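Local coordinates for protein esterase (Alcaligenes sp., PDB 1QLW) that is a bacterial carboxylic esterase of the alpha/beta-hydrolase fold, which probably hydrolyses carboxylic ester bonds, at residues 167-170 and 171-174; 187-190 and 191-194; 208-211 and 212-216; 264-267 and 268-272. One frame throughout, in Å; residues are numbered along the deposited sequence.

Contact 1: residues 167-170 and 171-174; sequences ELWQ and QMVP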
loop_
_atom_site.group_PDB
_atom_site.type_symbol
_atom_site.label_atom_id
_atom_site.label_comp_id
_atom_site.label_asym_id
_atom_site.label_seq_id
_atom_site.Cartn_x
_atom_site.Cartn_y
_atom_site.Cartn_z
ATOM N N GLU A 167 -1.607 17.468 0.317
ATOM C CA GLU A 167 -1.350 16.161 0.919
ATOM C C GLU A 167 -2.507 15.229 0.613
ATOM O O GLU A 167 -2.264 14.045 0.322
ATOM C CB GLU A 167 -1.076 16.293 2.407
ATOM C CG GLU A 167 0.250 16.962 2.746
ATOM C CD GLU A 167 0.286 18.459 2.674
ATOM O OE1 GLU A 167 -0.717 19.158 2.497
ATOM O OE2 GLU A 167 1.430 18.976 2.812
ATOM N N LEU A 168 -3.749 15.699 0.631
ATOM C CA LEU A 168 -4.842 14.829 0.213
ATOM C C LEU A 168 -4.627 14.374 -1.230
ATOM O O LEU A 168 -4.758 13.197 -1.552
ATOM C CB LEU A 168 -6.182 15.545 0.330
ATOM C CG LEU A 168 -7.383 14.763 -0.210
ATOM C CD1 LEU A 168 -7.604 13.460 0.530
ATOM C CD2 LEU A 168 -8.620 15.654 -0.138
ATOM N N TRP A 169 -4.266 15.307 -2.109
ATOM C CA TRP A 169 -4.065 14.922 -3.512
ATOM C C TRP A 169 -2.974 13.887 -3.655
ATOM O O TRP A 169 -3.025 13.004 -4.510
ATOM C CB TRP A 169 -3.769 16.132 -4.388
ATOM C CG TRP A 169 -4.715 17.290 -4.278
ATOM C CD1 TRP A 169 -4.353 18.607 -4.400
ATOM C CD2 TRP A 169 -6.119 17.286 -4.038
ATOM N NE1 TRP A 169 -5.445 19.411 -4.261
ATOM C CE2 TRP A 169 -6.549 18.633 -4.026
ATOM C CE3 TRP A 169 -7.102 16.321 -3.826
ATOM C CZ2 TRP A 169 -7.868 19.034 -3.809
ATOM C CZ3 TRP A 169 -8.422 16.694 -3.612
ATOM C CH2 TRP A 169 -8.786 18.049 -3.615
ATOM N N GLN A 170 -1.930 13.952 -2.796
ATOM C CA GLN A 170 -0.878 12.959 -2.829
ATOM C C GLN A 170 -1.391 11.546 -2.573
ATOM O O GLN A 170 -0.774 10.598 -3.081
ATOM C CB GLN A 170 0.217 13.269 -1.803
ATOM C CG GLN A 170 1.122 14.419 -2.168
ATOM C CD GLN A 170 2.083 14.756 -1.037
ATOM O OE1 GLN A 170 1.635 14.875 0.112
ATOM N NE2 GLN A 170 3.366 14.886 -1.315
ATOM N N GLN A 171 -2.427 11.373 -1.747
ATOM C CA GLN A 171 -2.868 10.025 -1.427
ATOM C C GLN A 171 -3.904 9.479 -2.400
ATOM O O GLN A 171 -4.305 8.314 -2.247
ATOM C CB GLN A 171 -3.345 9.901 0.011
ATOM C CG GLN A 171 -4.675 10.550 0.345
ATOM C CD GLN A 171 -5.122 10.189 1.748
ATOM O OE1 GLN A 171 -4.611 10.779 2.744
ATOM N NE2 GLN A 171 -6.011 9.257 1.884
ATOM N N MET A 172 -4.332 10.257 -3.376
ATOM C CA MET A 172 -5.322 9.810 -4.351
ATOM C C MET A 172 -4.632 9.098 -5.506
ATOM O O MET A 172 -3.528 9.470 -5.926
ATOM C CB MET A 172 -6.140 11.008 -4.855
ATOM C CG MET A 172 -6.951 11.596 -3.704
ATOM S SD MET A 172 -8.180 12.817 -4.221
ATOM C CE MET A 172 -9.347 11.741 -5.067
ATOM N N VAL A 173 -5.288 8.047 -5.987
ATOM C CA VAL A 173 -4.729 7.121 -6.968
ATOM C C VAL A 173 -5.759 6.765 -8.022
ATOM O O VAL A 173 -6.972 6.852 -7.779
ATOM C CB VAL A 173 -4.244 5.821 -6.271
ATOM C CG1 VAL A 173 -3.161 6.079 -5.228
ATOM C CG2 VAL A 173 -5.390 5.051 -5.629
ATOM N N PRO A 174 -5.317 6.262 -9.177
ATOM C CA PRO A 174 -6.250 5.725 -10.166
ATOM C C PRO A 174 -7.049 4.558 -9.626
ATOM O O PRO A 174 -6.589 3.775 -8.797
ATOM C CB PRO A 174 -5.345 5.288 -11.317
ATOM C CG PRO A 174 -4.158 6.174 -11.191
ATOM C CD PRO A 174 -3.928 6.322 -9.702
#

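Contact 2: residues 187-190 and 191-194; sequences VANL and SKLA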
loop_
_atom_site.group_PDB
_atom_site.type_symbol
_atom_site.label_atom_id
_atom_site.label_comp_id
_atom_site.label_asym_id
_atom_site.label_seq_id
_atom_site.Cartn_x
_atom_site.Cartn_y
_atom_site.Cartn_z
ATOM N N VAL A 187 -15.588 -7.824 -2.165
ATOM C CA VAL A 187 -16.736 -8.343 -1.418
ATOM C C VAL A 187 -16.540 -9.771 -0.972
ATOM O O VAL A 187 -16.713 -10.086 0.219
ATOM C CB VAL A 187 -17.998 -8.170 -2.287
ATOM C CG1 VAL A 187 -19.179 -8.923 -1.678
ATOM C CG2 VAL A 187 -18.328 -6.683 -2.427
ATOM N N ALA A 188 -16.179 -10.680 -1.896
ATOM C CA ALA A 188 -15.937 -12.053 -1.502
ATOM C C ALA A 188 -14.745 -12.160 -0.557
ATOM O O ALA A 188 -14.723 -12.987 0.348
ATOM C CB ALA A 188 -15.681 -12.916 -2.721
ATOM N N ASN A 189 -13.716 -11.344 -0.777
ATOM C CA ASN A 189 -12.550 -11.365 0.102
ATOM C C ASN A 189 -12.895 -10.913 1.511
ATOM O O ASN A 189 -12.336 -11.442 2.478
ATOM C CB ASN A 189 -11.425 -10.531 -0.502
ATOM C CG ASN A 189 -10.825 -11.222 -1.715
ATOM O OD1 ASN A 189 -10.782 -12.444 -1.772
ATOM N ND2 ASN A 189 -10.356 -10.419 -2.654
ATOM N N LEU A 190 -13.829 -9.962 1.657
ATOM C CA LEU A 190 -14.242 -9.556 2.998
ATOM C C LEU A 190 -14.957 -10.707 3.707
ATOM O O LEU A 190 -14.830 -10.816 4.930
ATOM C CB LEU A 190 -15.138 -8.327 2.947
ATOM C CG LEU A 190 -14.407 -7.036 2.546
ATOM C CD1 LEU A 190 -15.433 -5.956 2.227
ATOM C CD2 LEU A 190 -13.464 -6.575 3.636
ATOM N N SER A 191 -15.695 -11.550 2.982
ATOM C CA SER A 191 -16.314 -12.709 3.629
ATOM C C SER A 191 -15.231 -13.667 4.114
ATOM O O SER A 191 -15.277 -14.139 5.246
ATOM C CB SER A 191 -17.244 -13.427 2.664
ATOM O OG SER A 191 -17.681 -14.654 3.215
ATOM N N LYS A 192 -14.233 -13.946 3.262
ATOM C CA LYS A 192 -13.149 -14.826 3.703
ATOM C C LYS A 192 -12.484 -14.259 4.934
ATOM O O LYS A 192 -12.146 -15.007 5.859
ATOM C CB LYS A 192 -12.148 -14.995 2.561
ATOM C CG LYS A 192 -12.692 -15.817 1.405
ATOM C CD LYS A 192 -11.691 -15.923 0.258
ATOM C CE LYS A 192 -12.191 -16.975 -0.733
ATOM N NZ LYS A 192 -11.257 -17.157 -1.869
ATOM N N LEU A 193 -12.217 -12.943 4.955
ATOM C CA LEU A 193 -11.590 -12.336 6.119
ATOM C C LEU A 193 -12.464 -12.435 7.358
ATOM O O LEU A 193 -11.989 -12.791 8.441
ATOM C CB LEU A 193 -11.241 -10.881 5.813
ATOM C CG LEU A 193 -10.582 -10.091 6.949
ATOM C CD1 LEU A 193 -9.274 -10.703 7.392
ATOM C CD2 LEU A 193 -10.393 -8.631 6.564
ATOM N N ALA A 194 -13.754 -12.123 7.217
ATOM C CA ALA A 194 -14.656 -12.200 8.370
ATOM C C ALA A 194 -14.706 -13.605 8.954
ATOM O O ALA A 194 -14.763 -13.777 10.180
ATOM C CB ALA A 194 -16.033 -11.694 7.999
#

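Contact 3: residues 208-211 and 212-216; sequences SGIY and PFQTA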
loop_
_atom_site.group_PDB
_atom_site.type_symbol
_atom_site.label_atom_id
_atom_site.label_comp_id
_atom_site.label_asym_id
_atom_site.label_seq_id
_atom_site.Cartn_x
_atom_site.Cartn_y
_atom_site.Cartn_z
ATOM N N SER A 208 -17.067 1.851 -1.475
ATOM C CA SER A 208 -17.141 0.566 -0.781
ATOM C C SER A 208 -18.282 0.536 0.221
ATOM O O SER A 208 -18.460 -0.492 0.891
ATOM C CB SER A 208 -15.844 0.204 -0.068
ATOM O OG SER A 208 -15.628 1.129 0.988
ATOM N N GLY A 209 -19.073 1.598 0.306
ATOM C CA GLY A 209 -20.191 1.640 1.233
ATOM C C GLY A 209 -21.069 0.411 1.155
ATOM O O GLY A 209 -21.459 -0.147 2.185
ATOM N N ILE A 210 -21.410 0.001 -0.063
ATOM C CA ILE A 210 -22.290 -1.146 -0.273
ATOM C C ILE A 210 -21.613 -2.483 -0.014
ATOM O O ILE A 210 -22.283 -3.490 0.219
ATOM C CB ILE A 210 -22.837 -1.091 -1.718
ATOM C CG1 ILE A 210 -24.045 -2.011 -1.904
ATOM C CG2 ILE A 210 -21.775 -1.399 -2.757
ATOM C CD1 ILE A 210 -25.245 -1.682 -1.044
ATOM N N TYR A 211 -20.271 -2.533 -0.075
ATOM C CA TYR A 211 -19.577 -3.813 0.025
ATOM C C TYR A 211 -19.967 -4.677 1.197
ATOM O O TYR A 211 -20.252 -5.859 0.990
ATOM C CB TYR A 211 -18.053 -3.681 -0.021
ATOM C CG TYR A 211 -17.399 -3.168 -1.274
ATOM C CD1 TYR A 211 -18.065 -2.807 -2.439
ATOM C CD2 TYR A 211 -16.003 -3.084 -1.299
ATOM C CE1 TYR A 211 -17.372 -2.324 -3.539
ATOM C CE2 TYR A 211 -15.302 -2.626 -2.390
ATOM C CZ TYR A 211 -15.995 -2.241 -3.522
ATOM O OH TYR A 211 -15.357 -1.754 -4.640
ATOM N N PRO A 212 -19.960 -4.175 2.429
ATOM C CA PRO A 212 -20.267 -5.064 3.556
ATOM C C PRO A 212 -21.635 -5.691 3.475
ATOM O O PRO A 212 -21.835 -6.808 3.955
ATOM C CB PRO A 212 -20.118 -4.186 4.789
ATOM C CG PRO A 212 -19.376 -3.001 4.358
ATOM C CD PRO A 212 -19.541 -2.835 2.876
ATOM N N PHE A 213 -22.593 -4.951 2.923
ATOM C CA PHE A 213 -23.944 -5.467 2.770
ATOM C C PHE A 213 -23.996 -6.575 1.732
ATOM O O PHE A 213 -24.724 -7.551 1.886
ATOM C CB PHE A 213 -24.899 -4.330 2.392
ATOM C CG PHE A 213 -24.895 -3.198 3.379
ATOM C CD1 PHE A 213 -25.527 -3.319 4.609
ATOM C CD2 PHE A 213 -24.252 -2.016 3.088
ATOM C CE1 PHE A 213 -25.531 -2.269 5.516
ATOM C CE2 PHE A 213 -24.254 -0.956 3.971
ATOM C CZ PHE A 213 -24.898 -1.088 5.193
ATOM N N GLN A 214 -23.234 -6.410 0.632
ATOM C CA GLN A 214 -23.122 -7.472 -0.354
ATOM C C GLN A 214 -22.395 -8.672 0.238
ATOM O O GLN A 214 -22.747 -9.824 -0.049
ATOM C CB GLN A 214 -22.403 -6.943 -1.602
ATOM C CG GLN A 214 -23.235 -5.899 -2.314
ATOM C CD GLN A 214 -22.541 -5.223 -3.464
ATOM O OE1 GLN A 214 -21.306 -5.200 -3.531
ATOM N NE2 GLN A 214 -23.289 -4.633 -4.381
ATOM N N THR A 215 -21.379 -8.459 1.061
ATOM C CA THR A 215 -20.678 -9.561 1.714
ATOM C C THR A 215 -21.673 -10.334 2.572
ATOM O O THR A 215 -21.730 -11.569 2.491
ATOM C CB THR A 215 -19.530 -9.025 2.575
ATOM O OG1 THR A 215 -18.600 -8.316 1.738
ATOM C CG2 THR A 215 -18.798 -10.143 3.289
ATOM N N ALA A 216 -22.458 -9.620 3.389
ATOM C CA ALA A 216 -23.380 -10.279 4.294
ATOM C C ALA A 216 -24.462 -11.055 3.564
ATOM O O ALA A 216 -24.871 -12.125 4.026
ATOM C CB ALA A 216 -23.978 -9.262 5.256
#

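Contact 4: residues 264-267 and 268-272; sequences PRLK and ACHAF. With SO4 (sulfate ion), chain D.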
loop_
_atom_site.group_PDB
_atom_site.type_symbol
_atom_site.label_atom_id
_atom_site.label_comp_id
_atom_site.label_asym_id
_atom_site.label_seq_id
_atom_site.Cartn_x
_atom_site.Cartn_y
_atom_site.Cartn_z
ATOM N N PRO A 264 -29.724 12.636 -2.745
ATOM C CA PRO A 264 -30.532 11.442 -2.961
ATOM C C PRO A 264 -29.972 10.217 -2.251
ATOM O O PRO A 264 -30.733 9.310 -1.946
ATOM C CB PRO A 264 -30.560 11.225 -4.462
ATOM C CG PRO A 264 -29.612 12.178 -5.057
ATOM C CD PRO A 264 -29.218 13.190 -4.023
ATOM N N ARG A 265 -28.661 10.192 -2.015
ATOM C CA ARG A 265 -28.033 9.058 -1.341
ATOM C C ARG A 265 -28.431 9.027 0.129
ATOM O O ARG A 265 -28.722 7.956 0.679
ATOM C CB ARG A 265 -26.520 9.120 -1.498
ATOM C CG ARG A 265 -26.062 8.883 -2.920
ATOM C CD ARG A 265 -24.563 9.029 -3.047
ATOM N NE ARG A 265 -24.071 8.529 -4.323
ATOM C CZ ARG A 265 -22.785 8.652 -4.668
ATOM N NH1 ARG A 265 -21.904 9.285 -3.911
ATOM N NH2 ARG A 265 -22.396 8.106 -5.808
ATOM N N LEU A 266 -28.472 10.196 0.765
ATOM C CA LEU A 266 -28.936 10.261 2.156
ATOM C C LEU A 266 -30.374 9.777 2.255
ATOM O O LEU A 266 -30.737 8.966 3.104
ATOM C CB LEU A 266 -28.789 11.701 2.646
ATOM C CG LEU A 266 -29.356 12.021 4.030
ATOM C CD1 LEU A 266 -28.807 11.114 5.118
ATOM C CD2 LEU A 266 -29.116 13.481 4.360
ATOM N N LYS A 267 -31.244 10.244 1.345
ATOM C CA LYS A 267 -32.647 9.833 1.346
ATOM C C LYS A 267 -32.814 8.334 1.158
ATOM O O LYS A 267 -33.595 7.671 1.850
ATOM C CB LYS A 267 -33.337 10.576 0.204
ATOM C CG LYS A 267 -34.831 10.596 0.122
ATOM C CD LYS A 267 -35.193 11.687 -0.900
ATOM C CE LYS A 267 -36.606 11.455 -1.394
ATOM N NZ LYS A 267 -36.939 12.467 -2.431
ATOM N N ALA A 268 -32.084 7.767 0.199
ATOM C CA ALA A 268 -32.145 6.334 -0.064
ATOM C C ALA A 268 -31.640 5.537 1.131
ATOM O O ALA A 268 -32.178 4.474 1.418
ATOM C CB ALA A 268 -31.339 5.979 -1.301
ATOM N N CYS A 269 -30.605 6.026 1.807
ATOM C CA CYS A 269 -30.119 5.307 2.987
ATOM C C CYS A 269 -31.166 5.323 4.087
ATOM O O CYS A 269 -31.318 4.313 4.781
ATOM C CB CYS A 269 -28.782 5.878 3.412
ATOM S SG CYS A 269 -27.448 5.358 2.308
ATOM N N HIS A 270 -31.921 6.405 4.254
ATOM C CA HIS A 270 -33.027 6.379 5.215
ATOM C C HIS A 270 -34.049 5.309 4.841
ATOM O O HIS A 270 -34.572 4.634 5.727
ATOM C CB HIS A 270 -33.759 7.717 5.266
ATOM C CG HIS A 270 -33.093 8.731 6.131
ATOM N ND1 HIS A 270 -32.964 8.596 7.496
ATOM C CD2 HIS A 270 -32.561 9.941 5.802
ATOM C CE1 HIS A 270 -32.405 9.691 7.982
ATOM N NE2 HIS A 270 -32.135 10.514 6.973
ATOM N N ALA A 271 -34.368 5.172 3.561
ATOM C CA ALA A 271 -35.378 4.181 3.164
ATOM C C ALA A 271 -34.894 2.796 3.591
ATOM O O ALA A 271 -35.681 1.977 4.050
ATOM C CB ALA A 271 -35.671 4.273 1.697
ATOM N N PHE A 272 -33.612 2.515 3.380
ATOM C CA PHE A 272 -33.016 1.257 3.800
ATOM C C PHE A 272 -33.106 1.059 5.297
ATOM O O PHE A 272 -33.571 0.015 5.748
ATOM C CB PHE A 272 -31.546 1.223 3.328
ATOM C CG PHE A 272 -30.714 0.183 4.009
ATOM C CD1 PHE A 272 -31.026 -1.156 3.939
ATOM C CD2 PHE A 272 -29.620 0.637 4.742
ATOM C CE1 PHE A 272 -30.212 -2.066 4.618
ATOM C CE2 PHE A 272 -28.808 -0.268 5.391
ATOM C CZ PHE A 272 -29.132 -1.601 5.338
HETATM S S SO4 D . -19.090 6.405 -5.119
HETATM O O1 SO4 D . -19.635 7.375 -6.147
HETATM O O2 SO4 D . -19.366 7.020 -3.763
HETATM O O3 SO4 D . -17.621 6.269 -5.357
HETATM O O4 SO4 D . -19.823 5.115 -5.187
#

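Contact 1: residues 167-170 and 171-174
Glu-167 hands its carbonyl O to Gln-171 N in a weak bond of 3.4 Å, a bond of alpha-helical spacing. Leu-168 supplies the shorter partner: the same N-H reaches Leu-168 O at 3.0 Å, three residues back, with the nitrogen well above the carbonyl plane. The Leu-168 oxygen is also crowded by carbon. Gln-171 CG sits 3.3 Å from Leu-168 O, because a chi1 of 72° wedges CG between its own backbone N and carbonyl carbon; CD1 of Leu-168 then closes on that CG. Met-172 CG comes up to the Leu-168 oxygen as well.

Trp-169 takes the next bond in the same fashion: Met-172 N donates to Trp-169 O at 3.2 Å, again from above the carbonyl plane. The two side chains run side by side in the same direction, so the sulfur arrives at the benzo edge of the indole, with Met-172 SD 3.7 Å from Trp-169 CE3 and 82° off the ring normal. This Met-aromatic contact packs the end of the helix from the side. The indole is fixed at other points too, with NE1 bonded to Gln-165 OE1 and the ring stacked on His-138.

Gln-170 sends its extended amide away from the turn. It faces the second subunit, where its NE2 reaches Gly-24 O and its main-chain O receives Gln-49 NE2, both of that neighbouring subunit. Bonds slipping from i+4 to i+3 are characteristic of the last turn of an alpha helix, here helix 165-171 at the dimer interface.

Contact 2: residues 187-190 and 191-194
Ser-191 N donates to Val-187 O at 3.3 Å, the first of four successive i to i+4 bonds that make this a regular alpha-helical stretch, part of helix 185-197 in the alpha/beta-hydrolase fold. The serine's CB also rests near Ala-188 O, and the residue packs on Thr-215 of the neighbouring helix 211-218.

Lys-192 follows with N to Ala-188 O at 3.1 Å and 165° at the hydrogen. Its side chain starts back along the helix: with CG opposite the carbonyl carbon (chi1 -70°), CG passes 3.6 Å from Ala-188 O and CD crosses the Asn-189 amide at 4.1 Å from OD1. That meeting is loose and involves only the aliphatic part of the lysine. The amide of Asn-189 is held at its other end, where ND2 bonds to Asp-48 O, so it ties the helix to strand 43-57, while Val-23 of strand 13-23 touches both residues.

Leu-193 donates to Asn-189 O at 2.9 Å. Its CB lies close to the carbonyl oxygens of Asn-189 and Leu-190, and the rest of the side chain goes into the interior, where it and Leu-190 both pack on Thr-66 of strand 65-68.

Ala-194 makes the shortest bond of the four, N to Leu-190 O at 2.8 Å, and its methyl CB sits close to the same oxygen, 3.4 Å from Leu-190 O.

Contact 3: residues 208-211 and 212-216
Ile-210 O takes two main-chain donors from the helix that follows. Gln-214 N donates to it at 3.1 Å, and Phe-213 N adds a weak, bent bond of the same length. Tyr-211 O is used next, by Thr-215 N at 2.8 Å. Thr-215 OG1 bonds Val-187 O of helix 185-197; Tyr-211 O also lies 3.1 Å from Thr-215 OG1, but whether it shares that proton is not settled.

Before the helix, a type I turn is closed by Tyr-211 N on Ser-208 O. Pro-212 has no N-H to offer and fills the first turn with its ring instead, CD lying 3.3 Å from Ser-208 O. The turn leads from strand 200-205 into helix 211-218, probably just after the nucleophile elbow of the alpha/beta-hydrolase fold. Gly-209 O accepts Ser-228 OG, while the edge of the Phe-213 ring comes up to it, CE2 at 3.4 Å. Ser-208 OG has main-chain oxygens, His-69 O first among them, as acceptors for its one proton, and Tyr-211 OH bonds Gln-104 OE1.

Gln-214 CG lies opposite the carbonyl carbon (chi1 -67°), and the extended chain carries the amide back across Ile-210, NE2 3.7 Å from CG1, its plane 12° from the Tyr-211 ring. With an alanine here the flank of Ile-210 would probably lose its cover. Ser-208 CA sits over the centre of one Tyr-211 face.

Contact 4: residues 264-267 and 268-272
Cys-269 carries a disulfide out of the middle of a helix, its SG bonded to Cys-234 while packed only 3.3 Å from Arg-265 O, the oxygen that also accepts Cys-269 N at 2.9 Å. The helix is 263-278, the connection of a beta-alpha-beta unit between strands 248-252 and 283-287, and the disulfide pins it to the chain beyond strand 223-229. A chi1 of -75° sets the sulfur beside the cysteine's own N and so over the preceding turn.

Arg-265 leaves the helix as an extended rod toward a sulfate ion, probably from the crystallisation liquor. NH2 donates to sulfate O1 at 2.9 Å, with that oxygen near the guanidinium plane, and Ser-206 OG bonds the same ion. The guanidinium also makes a cation-pi contact with Trp-262. A leucine in its place would probably leave the sulfate without this donor and its opposing charge, and Trp-262 without its cation.

One turn along, His-270 N bonds to Leu-266 O at 3.0 Å. Their side chains run together on the flank that meets Leu-285, with Leu-266 CD1 3.9 Å from His-270 NE2.

Overall arrangement
Contacts 1, 2 and 3 are largely buried, whereas contact 4 lies at the surface, its centre about 19 Å from the centre of the chain. Contact 1 stands apart, touching none of the others, and is the one that meets the second subunit. Contacts 2 and 3 are neighbours, centres about 10 Å apart, where helices 185-197 and 211-218 pack through Thr-215. Contact 3 also reaches contact 4, since Phe-213 meets Phe-272 edge-to-face. Chemistry follows place: contact 1 has sulfur at the edge of an indole, contact 2 mostly regular main-chain bonds with aliphatic cover, contact 3 a dense set of satisfied polar atoms, and contact 4 a disulfide and an arginine holding a sulfate probably left by crystallisation.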